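Esterase (Xanthomonas oryzae pv. oryzae, PDB 3H2G) hydrolyses esters as a rice cell wall-degrading enzyme that the bacterium uses for virulence on its host plant. Local coordinates at residues A[47-52]-A[153-158]; A[54-59]-A[141-146]; A[147-152]-A[187-192]; A[180-185]-A[202-207]. All coordinates share one frame; numbering follows the deposited sequence.

In the fold
Three of the four contacts run along helix 141-162: its start meets the loop 54-59 in contact 2, its middle meets helix 177-192 in contact 3, and a later turn lies on strand 43-54 in contact 1. Contact 4 carries on from contact 3, setting helix 177-192 against strand 198-205. Contacts 1, 3 and 4 are buried and mostly apolar, built from aromatic, alanine, isoleucine, proline and methionine carbons, with Glu-188 methylenes in contact 3 and a close backbone approach in contact 4. Contact 2 is only partly buried, and waters do much of its joining. Contacts 1 and 3 touch directly, Tyr-51 lying against Ala-151, whereas 1 and 4 reach the same sheet, centres about 21 Å apart.

Contact 1 of 4, residues A[47-52]-A[153-158]; sequences AEFTYA and RAARSV
Phe-49 and Tyr-51 both carry CG between the backbone N and the carbonyl carbon, with chi1 of 64° and 58°, and their rings therefore run the same way, back toward the start of the helix that holds Ala-154 and Ala-155. Along the strand these two residues point to the helix, while Thr-50 between them points away. The tightest meeting is of two CB atoms: Tyr-51 CB lies 3.5 Å from Ala-154 CB, and the root of the tyrosine ring follows, CG being 3.9 Å from that same Ala-154 CB. Phe-49 reaches the same methyl from another direction, its CE1 coming to 3.9 Å from Ala-154 CB, so this one methyl is touched by both aromatic side chains, from two flanks about a right angle apart. The tip of the phenylalanine then moves on to the next residue, with CZ 4.2 Å from Ala-155 CB. This is the helix-on-sheet packing of an alpha/beta-hydrolase fold: helix 141-162, which leads into the strand before the likely nucleophile, lies over strand 43-54. The segment axes approach to 8.9 Å, with the small alanines on the helix side, and their directions differ by 125°. The two CA atoms of Tyr-51 and Ala-154 are 6.3 Å apart, nearer than those of Phe-49 and Ala-155. Tyr-51 OH goes on past the methyls to hydrogen-bond Ser-123 OG on strand 119-123, with a weak bond to Ala-147 O. On the neighbouring strand 60-71, Leu-67 touches Phe-49 and Ala-63 touches Tyr-51.

Contact 2 of 4, residues A[54-59]-A[141-146]; sequences IGVEGE and SASEAS
Ser-146 OG is linked through two waters to successive carbonyls of the loop: one water lies 2.6 Å from Ser-146 OG and donates to Ile-54 O, the other lies 2.9 Å from Ser-146 OG and donates to Gly-55 O. The hydroxyl also has Ala-142 O and Ser-143 O of its own helix nearby, as weak alternatives for its proton. No direct hydrogen bond spans the gap, and van der Waals contacts do the rest. Ile-54 CG1, between the backbone N and the carbonyl carbon (chi1 52°), brings its chain alongside the serine, with CG1 3.9 Å from Ser-146 CB and CD1 4.0 Å from that CB. About a turn earlier on the helix, Ser-143 OG has Val-56 CG1 at 4.1 Å; this hydroxyl is bonded to His-140 ND1. The loop keeps its own shape. Gly-55 to Gly-58 form a type I turn whose last residue, Gly-58, has a phi of 79°, as in a G1-bulge hairpin, and Gly-55 O takes Gly-58 N as well as its water. Glu-59 folds back so that OE1 accepts Glu-57 N at 3.0 Å through its syn lone pair. In the fold, this hairpin end joins strands 43-54 and 60-71 and faces the first turns of helix 141-162, whose Ser-141 and Glu-144 turn instead to helix 177-192.

Contact 3 of 4, residues A[147-152]-A[187-192]; sequences ATIDAM and REIEAH
Ile-149 projects from helix 141-162 straight at the facing helix, where Glu-188 and Ile-189 receive it. From CB, directed across the gap, the chain goes to CG1, which is placed anti to the carbonyl carbon (chi1 -73°). CG1 has Ile-189 CG1 at 4.2 Å, and on another flank Thr-185, one turn earlier on helix 177-192, comes close with its methyl. The chain then continues extended to CD1, the atom that does most of the touching: Ile-149 CD1 is 3.6 Å from Glu-188 CG, 4.1 Å from Glu-188 CB and 4.1 Å from Ile-189 CG1. The tip thus sits against two consecutive residues at once. The two isoleucines slide past each other in opposite directions, meeting through their CG1 atoms and Ile-149 CD1. Glu-188 instead crosses the isoleucine at about a right angle, offering its aliphatic part; its bend at chi2 (60°) turns the carboxylate away beyond CG, so only methylenes bear on the methyl. Nothing polar joins the two segments, and the CA atoms of Ile-149 and Ile-189 stay 8.2 Å apart, a distance bridged by the side chains. Leu-193 also touches Ile-149, while Thr-148 meets Thr-181 and Thr-185. On the side facing the sheet, Ala-151 touches Tyr-51 and Asp-150 OD1 bonds Thr-53 OG1; the Asp-150 carboxylate also pairs with Arg-4 and with Arg-153 of its own helix. Two successive crossover helices lying side by side on one face of the sheet, the second following the probable nucleophile elbow, are what the alpha/beta-hydrolase fold gives at this place.

Contact 4 of 4, residues A[180-185]-A[202-207]; sequences HTAMAT and SAPISG
The backbones of helix segment 180-185 and of 202-207 come close, with His-180 and Gly-207 CA atoms 4.9 Å apart, Ala-182 and Pro-204 CA atoms 5.6 Å apart, and Gly-207 CA only 4.1 Å from His-180 N, where the glycine has no side chain to intervene. Pro-204 carries the side-chain packing: its CG lies 4.2 Å from Met-183 CB and 4.3 Å from Ala-182 CB, so the ring reaches two consecutive helix residues. Met-183 CG stands opposite the backbone N across the CA-CB bond (chi1 -175°), and the side chain goes on to Leu-330 and Tyr-209. The His-180 ring leads away from the strand to Glu-144, with a weak hydrogen bond between NE2 and Ser-141 OG. Inside the helix, Thr-181 O is held from opposite faces of its carbonyl plane by Thr-185 N and by Thr-185 OG1, the latter at 2.8 Å. Ala-182 also touches the likely nucleophile-elbow (GxSxG) motif formed by Gly-174, Ser-176 and Gly-178. Strand 169-175, helix 177-192 and strand 198-205 form the beta-alpha-beta unit that presents this probable elbow of an alpha/beta hydrolase.

Contact 1 of 4, residues A[47-52]-A[153-158]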
loop_
_atom_site.group_PDB
_atom_site.type_symbol
_atom_site.label_atom_id
_atom_site.label_comp_id
_atom_site.label_asym_id
_atom_site.label_seq_id
_atom_site.Cartn_x
_atom_site.Cartn_y
_atom_site.Cartn_z
ATOM N N ALA A 47 7.800 -0.836 17.502
ATOM C CA ALA A 47 7.018 0.137 18.249
ATOM C C ALA A 47 5.724 0.438 17.509
ATOM O O ALA A 47 5.616 0.221 16.302
ATOM C CB ALA A 47 7.821 1.422 18.444
ATOM N N GLU A 48 4.734 0.919 18.252
ATOM C CA GLU A 48 3.447 1.277 17.681
ATOM C C GLU A 48 3.144 2.682 18.174
ATOM O O GLU A 48 3.734 3.143 19.155
ATOM C CB GLU A 48 2.359 0.305 18.146
ATOM C CG GLU A 48 2.124 0.303 19.649
ATOM C CD GLU A 48 1.171 -0.789 20.090
ATOM O OE1 GLU A 48 0.887 -0.871 21.303
ATOM O OE2 GLU A 48 0.707 -1.566 19.229
ATOM N N PHE A 49 2.236 3.369 17.496
ATOM C CA PHE A 49 1.897 4.721 17.903
ATOM C C PHE A 49 0.607 5.201 17.251
ATOM O O PHE A 49 0.144 4.625 16.266
ATOM C CB PHE A 49 3.062 5.668 17.564
ATOM C CG PHE A 49 3.351 5.787 16.087
ATOM C CD1 PHE A 49 2.734 6.772 15.319
ATOM C CD2 PHE A 49 4.227 4.902 15.460
ATOM C CE1 PHE A 49 2.986 6.875 13.943
ATOM C CE2 PHE A 49 4.487 4.994 14.084
ATOM C CZ PHE A 49 3.865 5.980 13.328
ATOM N N THR A 50 0.012 6.240 17.831
ATOM C CA THR A 50 -1.205 6.825 17.278
ATOM C C THR A 50 -0.893 8.299 17.085
ATOM O O THR A 50 -0.069 8.866 17.806
ATOM C CB THR A 50 -2.418 6.658 18.218
ATOM O OG1 THR A 50 -2.164 7.316 19.465
ATOM C CG2 THR A 50 -2.686 5.179 18.467
ATOM N N TYR A 51 -1.539 8.922 16.108
ATOM C CA TYR A 51 -1.261 10.323 15.831
ATOM C C TYR A 51 -2.437 11.069 15.228
ATOM O O TYR A 51 -3.419 10.471 14.788
ATOM C CB TYR A 51 -0.064 10.425 14.882
ATOM C CG TYR A 51 -0.273 9.696 13.565
ATOM C CD1 TYR A 51 -0.137 8.307 13.479
ATOM C CD2 TYR A 51 -0.629 10.394 12.410
ATOM C CE1 TYR A 51 -0.354 7.630 12.270
ATOM C CE2 TYR A 51 -0.851 9.729 11.197
ATOM C CZ TYR A 51 -0.710 8.349 11.135
ATOM O OH TYR A 51 -0.922 7.694 9.940
ATOM N N ALA A 52 -2.318 12.391 15.215
ATOM C CA ALA A 52 -3.342 13.250 14.657
ATOM C C ALA A 52 -3.059 13.416 13.168
ATOM O O ALA A 52 -1.909 13.565 12.759
ATOM C CB ALA A 52 -3.317 14.613 15.352
ATOM N N ARG A 153 5.720 12.017 10.391
ATOM C CA ARG A 153 5.912 13.170 11.261
ATOM C C ARG A 153 5.873 12.725 12.722
ATOM O O ARG A 153 6.737 13.098 13.517
ATOM C CB ARG A 153 4.827 14.216 11.001
ATOM C CG ARG A 153 5.007 14.949 9.682
ATOM C CD ARG A 153 3.809 15.827 9.354
ATOM N NE ARG A 153 4.108 16.745 8.260
ATOM C CZ ARG A 153 3.191 17.417 7.571
ATOM N NH1 ARG A 153 1.901 17.271 7.854
ATOM N NH2 ARG A 153 3.565 18.249 6.609
ATOM N N ALA A 154 4.878 11.912 13.067
ATOM C CA ALA A 154 4.732 11.418 14.434
ATOM C C ALA A 154 5.878 10.483 14.815
ATOM O O ALA A 154 6.393 10.540 15.933
ATOM C CB ALA A 154 3.394 10.710 14.591
ATOM N N ALA A 155 6.279 9.619 13.887
ATOM C CA ALA A 155 7.380 8.698 14.142
ATOM C C ALA A 155 8.657 9.480 14.445
ATOM O O ALA A 155 9.450 9.082 15.296
ATOM C CB ALA A 155 7.596 7.786 12.934
ATOM N N ARG A 156 8.865 10.589 13.740
ATOM C CA ARG A 156 10.052 11.406 13.967
ATOM C C ARG A 156 10.082 11.942 15.396
ATOM O O ARG A 156 11.156 12.147 15.969
ATOM C CB ARG A 156 10.110 12.562 12.958
ATOM C CG ARG A 156 10.730 12.151 11.627
ATOM C CD ARG A 156 10.734 13.294 10.618
ATOM N NE ARG A 156 11.660 13.044 9.515
ATOM C CZ ARG A 156 11.788 13.836 8.455
ATOM N NH1 ARG A 156 11.046 14.928 8.352
ATOM N NH2 ARG A 156 12.667 13.545 7.506
ATOM N N SER A 157 8.906 12.172 15.970
ATOM C CA SER A 157 8.829 12.656 17.341
ATOM C C SER A 157 9.255 11.528 18.280
ATOM O O SER A 157 9.963 11.757 19.264
ATOM C CB SER A 157 7.408 13.114 17.670
ATOM O OG SER A 157 7.065 14.244 16.888
ATOM N N VAL A 158 8.830 10.307 17.969
ATOM C CA VAL A 158 9.207 9.161 18.785
ATOM C C VAL A 158 10.722 8.992 18.685
ATOM O O VAL A 158 11.407 8.790 19.687
ATOM C CB VAL A 158 8.526 7.856 18.293
ATOM C CG1 VAL A 158 9.044 6.660 19.093
ATOM C CG2 VAL A 158 7.017 7.971 18.439
#

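Contact 2 of 4, residues A[54-59]-A[141-146]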
loop_
_atom_site.group_PDB
_atom_site.type_symbol
_atom_site.label_atom_id
_atom_site.label_comp_id
_atom_site.label_asym_id
_atom_site.label_seq_id
_atom_site.Cartn_x
_atom_site.Cartn_y
_atom_site.Cartn_z
ATOM N N ILE A 54 -5.504 14.049 9.085
ATOM C CA ILE A 54 -6.722 14.612 8.509
ATOM C C ILE A 54 -7.560 13.597 7.752
ATOM O O ILE A 54 -7.051 12.580 7.279
ATOM C CB ILE A 54 -6.414 15.772 7.532
ATOM C CG1 ILE A 54 -5.371 15.322 6.505
ATOM C CG2 ILE A 54 -5.949 17.002 8.309
ATOM C CD1 ILE A 54 -5.162 16.302 5.363
ATOM N N GLY A 55 -8.853 13.891 7.648
ATOM C CA GLY A 55 -9.766 13.031 6.919
ATOM C C GLY A 55 -9.748 13.446 5.459
ATOM O O GLY A 55 -8.946 14.296 5.065
ATOM N N VAL A 56 -10.634 12.870 4.652
ATOM C CA VAL A 56 -10.668 13.187 3.230
ATOM C C VAL A 56 -11.151 14.603 2.937
ATOM O O VAL A 56 -10.962 15.108 1.830
ATOM C CB VAL A 56 -11.550 12.181 2.447
ATOM C CG1 VAL A 56 -11.059 10.755 2.695
ATOM C CG2 VAL A 56 -13.007 12.321 2.857
ATOM N N GLU A 57 -11.775 15.241 3.922
ATOM C CA GLU A 57 -12.265 16.604 3.749
ATOM C C GLU A 57 -11.377 17.575 4.518
ATOM O O GLU A 57 -11.731 18.737 4.715
ATOM C CB GLU A 57 -13.711 16.725 4.242
ATOM C CG GLU A 57 -14.727 15.897 3.461
ATOM C CD GLU A 57 -14.677 16.166 1.967
ATOM O OE1 GLU A 57 -14.524 17.341 1.576
ATOM O OE2 GLU A 57 -14.802 15.205 1.179
ATOM N N GLY A 58 -10.218 17.085 4.954
ATOM C CA GLY A 58 -9.285 17.918 5.691
ATOM C C GLY A 58 -9.646 18.117 7.151
ATOM O O GLY A 58 -9.008 18.907 7.845
ATOM N N GLU A 59 -10.661 17.399 7.620
ATOM C CA GLU A 59 -11.103 17.514 9.004
ATOM C C GLU A 59 -10.202 16.684 9.920
ATOM O O GLU A 59 -9.520 15.767 9.469
ATOM C CB GLU A 59 -12.554 17.035 9.143
ATOM C CG GLU A 59 -12.719 15.517 9.168
ATOM C CD GLU A 59 -12.768 14.883 7.789
ATOM O OE1 GLU A 59 -12.107 15.387 6.855
ATOM O OE2 GLU A 59 -13.464 13.858 7.647
ATOM N N SER A 141 -5.735 8.382 -3.213
ATOM C CA SER A 141 -4.412 8.996 -3.199
ATOM C C SER A 141 -4.167 10.045 -2.119
ATOM O O SER A 141 -3.167 9.979 -1.399
ATOM C CB SER A 141 -4.114 9.607 -4.572
ATOM O OG SER A 141 -4.244 8.637 -5.598
ATOM N N ALA A 142 -5.073 11.009 -2.000
ATOM C CA ALA A 142 -4.907 12.082 -1.025
ATOM C C ALA A 142 -4.777 11.642 0.430
ATOM O O ALA A 142 -3.864 12.087 1.127
ATOM C CB ALA A 142 -6.048 13.088 -1.158
ATOM N N SER A 143 -5.679 10.781 0.897
ATOM C CA SER A 143 -5.628 10.335 2.287
ATOM C C SER A 143 -4.588 9.242 2.530
ATOM O O SER A 143 -4.135 9.053 3.658
ATOM C CB SER A 143 -7.016 9.882 2.768
ATOM O OG SER A 143 -7.510 8.798 2.008
ATOM N N GLU A 144 -4.210 8.518 1.481
ATOM C CA GLU A 144 -3.172 7.505 1.635
ATOM C C GLU A 144 -1.881 8.282 1.883
ATOM O O GLU A 144 -1.054 7.907 2.720
ATOM C CB GLU A 144 -3.033 6.665 0.361
ATOM C CG GLU A 144 -4.072 5.562 0.221
ATOM C CD GLU A 144 -3.969 4.850 -1.108
ATOM O OE1 GLU A 144 -4.623 3.805 -1.283
ATOM O OE2 GLU A 144 -3.234 5.347 -1.983
ATOM N N ALA A 145 -1.728 9.387 1.156
ATOM C CA ALA A 145 -0.548 10.228 1.296
ATOM C C ALA A 145 -0.543 10.987 2.622
ATOM O O ALA A 145 0.469 11.003 3.327
ATOM C CB ALA A 145 -0.462 11.212 0.126
ATOM N N SER A 146 -1.668 11.611 2.965
ATOM C CA SER A 146 -1.747 12.375 4.206
ATOM C C SER A 146 -1.502 11.493 5.427
ATOM O O SER A 146 -0.815 11.896 6.365
ATOM C CB SER A 146 -3.103 13.085 4.325
ATOM O OG SER A 146 -4.185 12.170 4.403
HETATM O O HOH W 1 -4.701 11.199 6.783
HETATM O O HOH W 2 -6.670 13.377 3.585
#

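Contact 3 of 4, residues A[147-152]-A[187-192]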
loop_
_atom_site.group_PDB
_atom_site.type_symbol
_atom_site.label_atom_id
_atom_site.label_comp_id
_atom_site.label_asym_id
_atom_site.label_seq_id
_atom_site.Cartn_x
_atom_site.Cartn_y
_atom_site.Cartn_z
ATOM N N ALA A 147 -2.056 10.287 5.409
ATOM C CA ALA A 147 -1.878 9.361 6.523
ATOM C C ALA A 147 -0.417 8.933 6.638
ATOM O O ALA A 147 0.124 8.832 7.737
ATOM C CB ALA A 147 -2.770 8.136 6.332
ATOM N N THR A 148 0.217 8.682 5.497
ATOM C CA THR A 148 1.615 8.265 5.483
ATOM C C THR A 148 2.533 9.398 5.939
ATOM O O THR A 148 3.426 9.201 6.768
ATOM C CB THR A 148 2.031 7.804 4.076
ATOM O OG1 THR A 148 1.228 6.679 3.696
ATOM C CG2 THR A 148 3.495 7.387 4.060
ATOM N N ILE A 149 2.307 10.587 5.392
ATOM C CA ILE A 149 3.107 11.750 5.749
ATOM C C ILE A 149 3.012 12.051 7.245
ATOM O O ILE A 149 4.023 12.274 7.908
ATOM C CB ILE A 149 2.655 12.977 4.932
ATOM C CG1 ILE A 149 3.123 12.815 3.481
ATOM C CG2 ILE A 149 3.190 14.259 5.553
ATOM C CD1 ILE A 149 2.464 13.775 2.497
ATOM N N ASP A 150 1.799 12.035 7.781
ATOM C CA ASP A 150 1.602 12.325 9.194
ATOM C C ASP A 150 2.135 11.223 10.109
ATOM O O ASP A 150 2.487 11.482 11.261
ATOM C CB ASP A 150 0.121 12.616 9.448
ATOM C CG ASP A 150 -0.312 13.941 8.836
ATOM O OD1 ASP A 150 -1.528 14.205 8.727
ATOM O OD2 ASP A 150 0.585 14.730 8.464
ATOM N N ALA A 151 2.209 9.997 9.595
ATOM C CA ALA A 151 2.749 8.886 10.372
ATOM C C ALA A 151 4.250 9.116 10.506
ATOM O O ALA A 151 4.836 8.871 11.561
ATOM C CB ALA A 151 2.485 7.559 9.662
ATOM N N MET A 152 4.868 9.589 9.425
ATOM C CA MET A 152 6.299 9.859 9.429
ATOM C C MET A 152 6.613 11.032 10.356
ATOM O O MET A 152 7.642 11.045 11.031
ATOM C CB MET A 152 6.779 10.157 8.006
ATOM C CG MET A 152 6.610 8.984 7.054
ATOM S SD MET A 152 7.311 9.312 5.416
ATOM C CE MET A 152 8.963 8.888 5.703
ATOM N N ARG A 187 4.341 11.783 -4.811
ATOM C CA ARG A 187 3.837 12.909 -5.584
ATOM C C ARG A 187 3.547 14.115 -4.693
ATOM O O ARG A 187 3.876 15.246 -5.045
ATOM C CB ARG A 187 2.564 12.507 -6.340
ATOM C CG ARG A 187 2.026 13.612 -7.246
ATOM C CD ARG A 187 0.796 13.168 -8.020
ATOM N NE ARG A 187 -0.321 12.845 -7.135
ATOM C CZ ARG A 187 -1.529 12.489 -7.562
ATOM N NH1 ARG A 187 -1.773 12.411 -8.866
ATOM N NH2 ARG A 187 -2.489 12.215 -6.691
ATOM N N GLU A 188 2.939 13.864 -3.538
ATOM C CA GLU A 188 2.590 14.929 -2.599
ATOM C C GLU A 188 3.812 15.605 -1.982
ATOM O O GLU A 188 3.860 16.831 -1.873
ATOM C CB GLU A 188 1.688 14.369 -1.494
ATOM C CG GLU A 188 1.250 15.379 -0.434
ATOM C CD GLU A 188 0.471 16.550 -1.009
ATOM O OE1 GLU A 188 -0.168 16.388 -2.071
ATOM O OE2 GLU A 188 0.486 17.631 -0.385
ATOM N N ILE A 189 4.799 14.812 -1.578
ATOM C CA ILE A 189 6.004 15.375 -0.980
ATOM C C ILE A 189 6.765 16.223 -2.000
ATOM O O ILE A 189 7.190 17.338 -1.697
ATOM C CB ILE A 189 6.919 14.259 -0.422
ATOM C CG1 ILE A 189 6.236 13.590 0.780
ATOM C CG2 ILE A 189 8.271 14.840 -0.017
ATOM C CD1 ILE A 189 7.027 12.437 1.389
ATOM N N GLU A 190 6.932 15.708 -3.214
ATOM C CA GLU A 190 7.638 16.469 -4.240
ATOM C C GLU A 190 6.901 17.771 -4.561
ATOM O O GLU A 190 7.521 18.820 -4.772
ATOM C CB GLU A 190 7.791 15.629 -5.514
ATOM C CG GLU A 190 8.785 14.481 -5.376
ATOM C CD GLU A 190 8.938 13.671 -6.651
ATOM O OE1 GLU A 190 8.583 14.183 -7.736
ATOM O OE2 GLU A 190 9.430 12.529 -6.568
ATOM N N ALA A 191 5.577 17.711 -4.575
ATOM C CA ALA A 191 4.773 18.883 -4.898
ATOM C C ALA A 191 4.655 19.953 -3.809
ATOM O O ALA A 191 4.382 21.113 -4.122
ATOM C CB ALA A 191 3.377 18.440 -5.325
ATOM N N HIS A 192 4.875 19.586 -2.548
ATOM C CA HIS A 192 4.707 20.548 -1.456
ATOM C C HIS A 192 5.657 20.480 -0.263
ATOM O O HIS A 192 5.927 21.505 0.371
ATOM C CB HIS A 192 3.293 20.415 -0.869
ATOM C CG HIS A 192 2.188 20.671 -1.843
ATOM N ND1 HIS A 192 1.861 21.936 -2.283
ATOM C CD2 HIS A 192 1.314 19.827 -2.441
ATOM C CE1 HIS A 192 0.832 21.859 -3.107
ATOM N NE2 HIS A 192 0.481 20.591 -3.221
#

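Contact 4 of 4, residues A[180-185]-A[202-207]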
loop_
_atom_site.group_PDB
_atom_site.type_symbol
_atom_site.label_atom_id
_atom_site.label_comp_id
_atom_site.label_asym_id
_atom_site.label_seq_id
_atom_site.Cartn_x
_atom_site.Cartn_y
_atom_site.Cartn_z
ATOM N N HIS A 180 0.445 2.028 -4.527
ATOM C CA HIS A 180 -0.356 3.180 -4.922
ATOM C C HIS A 180 -0.099 4.243 -3.844
ATOM O O HIS A 180 0.115 5.415 -4.146
ATOM C CB HIS A 180 -1.838 2.777 -4.958
ATOM C CG HIS A 180 -2.774 3.888 -5.327
ATOM N ND1 HIS A 180 -3.109 4.185 -6.631
ATOM C CD2 HIS A 180 -3.458 4.766 -4.555
ATOM C CE1 HIS A 180 -3.959 5.198 -6.646
ATOM N NE2 HIS A 180 -4.186 5.569 -5.400
ATOM N N THR A 181 -0.100 3.812 -2.585
ATOM C CA THR A 181 0.153 4.704 -1.457
ATOM C C THR A 181 1.540 5.343 -1.550
ATOM O O THR A 181 1.695 6.559 -1.387
ATOM C CB THR A 181 0.072 3.939 -0.118
ATOM O OG1 THR A 181 -1.268 3.482 0.091
ATOM C CG2 THR A 181 0.495 4.833 1.045
ATOM N N ALA A 182 2.549 4.515 -1.801
ATOM C CA ALA A 182 3.921 5.001 -1.900
ATOM C C ALA A 182 4.055 6.073 -2.975
ATOM O O ALA A 182 4.635 7.136 -2.737
ATOM C CB ALA A 182 4.870 3.840 -2.198
ATOM N N MET A 183 3.512 5.798 -4.155
ATOM C CA MET A 183 3.596 6.751 -5.258
ATOM C C MET A 183 2.795 8.021 -4.986
ATOM O O MET A 183 3.238 9.125 -5.321
ATOM C CB MET A 183 3.116 6.109 -6.565
ATOM C CG MET A 183 3.303 7.022 -7.779
ATOM S SD MET A 183 2.896 6.249 -9.361
ATOM C CE MET A 183 4.366 5.258 -9.639
ATOM N N ALA A 184 1.619 7.871 -4.383
ATOM C CA ALA A 184 0.780 9.028 -4.074
ATOM C C ALA A 184 1.486 9.913 -3.053
ATOM O O ALA A 184 1.404 11.145 -3.111
ATOM C CB ALA A 184 -0.574 8.570 -3.528
ATOM N N THR A 185 2.174 9.276 -2.111
ATOM C CA THR A 185 2.909 10.001 -1.079
ATOM C C THR A 185 4.102 10.713 -1.721
ATOM O O THR A 185 4.424 11.853 -1.377
ATOM C CB THR A 185 3.411 9.035 0.022
ATOM O OG1 THR A 185 2.288 8.380 0.632
ATOM C CG2 THR A 185 4.191 9.794 1.086
ATOM N N SER A 202 12.341 6.228 -4.161
ATOM C CA SER A 202 10.964 5.758 -4.074
ATOM C C SER A 202 10.900 4.445 -4.841
ATOM O O SER A 202 11.364 4.369 -5.979
ATOM C CB SER A 202 10.009 6.770 -4.709
ATOM O OG SER A 202 8.670 6.311 -4.635
ATOM N N ALA A 203 10.335 3.414 -4.222
ATOM C CA ALA A 203 10.234 2.113 -4.877
ATOM C C ALA A 203 8.861 1.466 -4.709
ATOM O O ALA A 203 8.699 0.522 -3.928
ATOM C CB ALA A 203 11.328 1.169 -4.349
ATOM N N PRO A 204 7.849 1.970 -5.435
ATOM C CA PRO A 204 6.493 1.407 -5.346
ATOM C C PRO A 204 6.526 -0.024 -5.879
ATOM O O PRO A 204 7.185 -0.297 -6.886
ATOM C CB PRO A 204 5.671 2.325 -6.251
ATOM C CG PRO A 204 6.429 3.622 -6.218
ATOM C CD PRO A 204 7.864 3.169 -6.291
ATOM N N ILE A 205 5.810 -0.926 -5.217
ATOM C CA ILE A 205 5.781 -2.325 -5.625
ATOM C C ILE A 205 4.388 -2.821 -6.022
ATOM O O ILE A 205 3.440 -2.729 -5.247
ATOM C CB ILE A 205 6.308 -3.231 -4.485
ATOM C CG1 ILE A 205 7.734 -2.819 -4.111
ATOM C CG2 ILE A 205 6.261 -4.698 -4.908
ATOM C CD1 ILE A 205 8.232 -3.459 -2.818
ATOM N N SER A 206 4.278 -3.343 -7.238
ATOM C CA SER A 206 3.023 -3.896 -7.746
ATOM C C SER A 206 1.783 -3.044 -7.474
ATOM O O SER A 206 0.728 -3.566 -7.100
ATOM C CB SER A 206 2.820 -5.296 -7.163
ATOM O OG SER A 206 3.964 -6.104 -7.401
ATOM N N GLY A 207 1.906 -1.735 -7.679
ATOM C CA GLY A 207 0.782 -0.845 -7.449
ATOM C C GLY A 207 -0.021 -0.529 -8.702
ATOM O O GLY A 207 0.525 -0.507 -9.805
#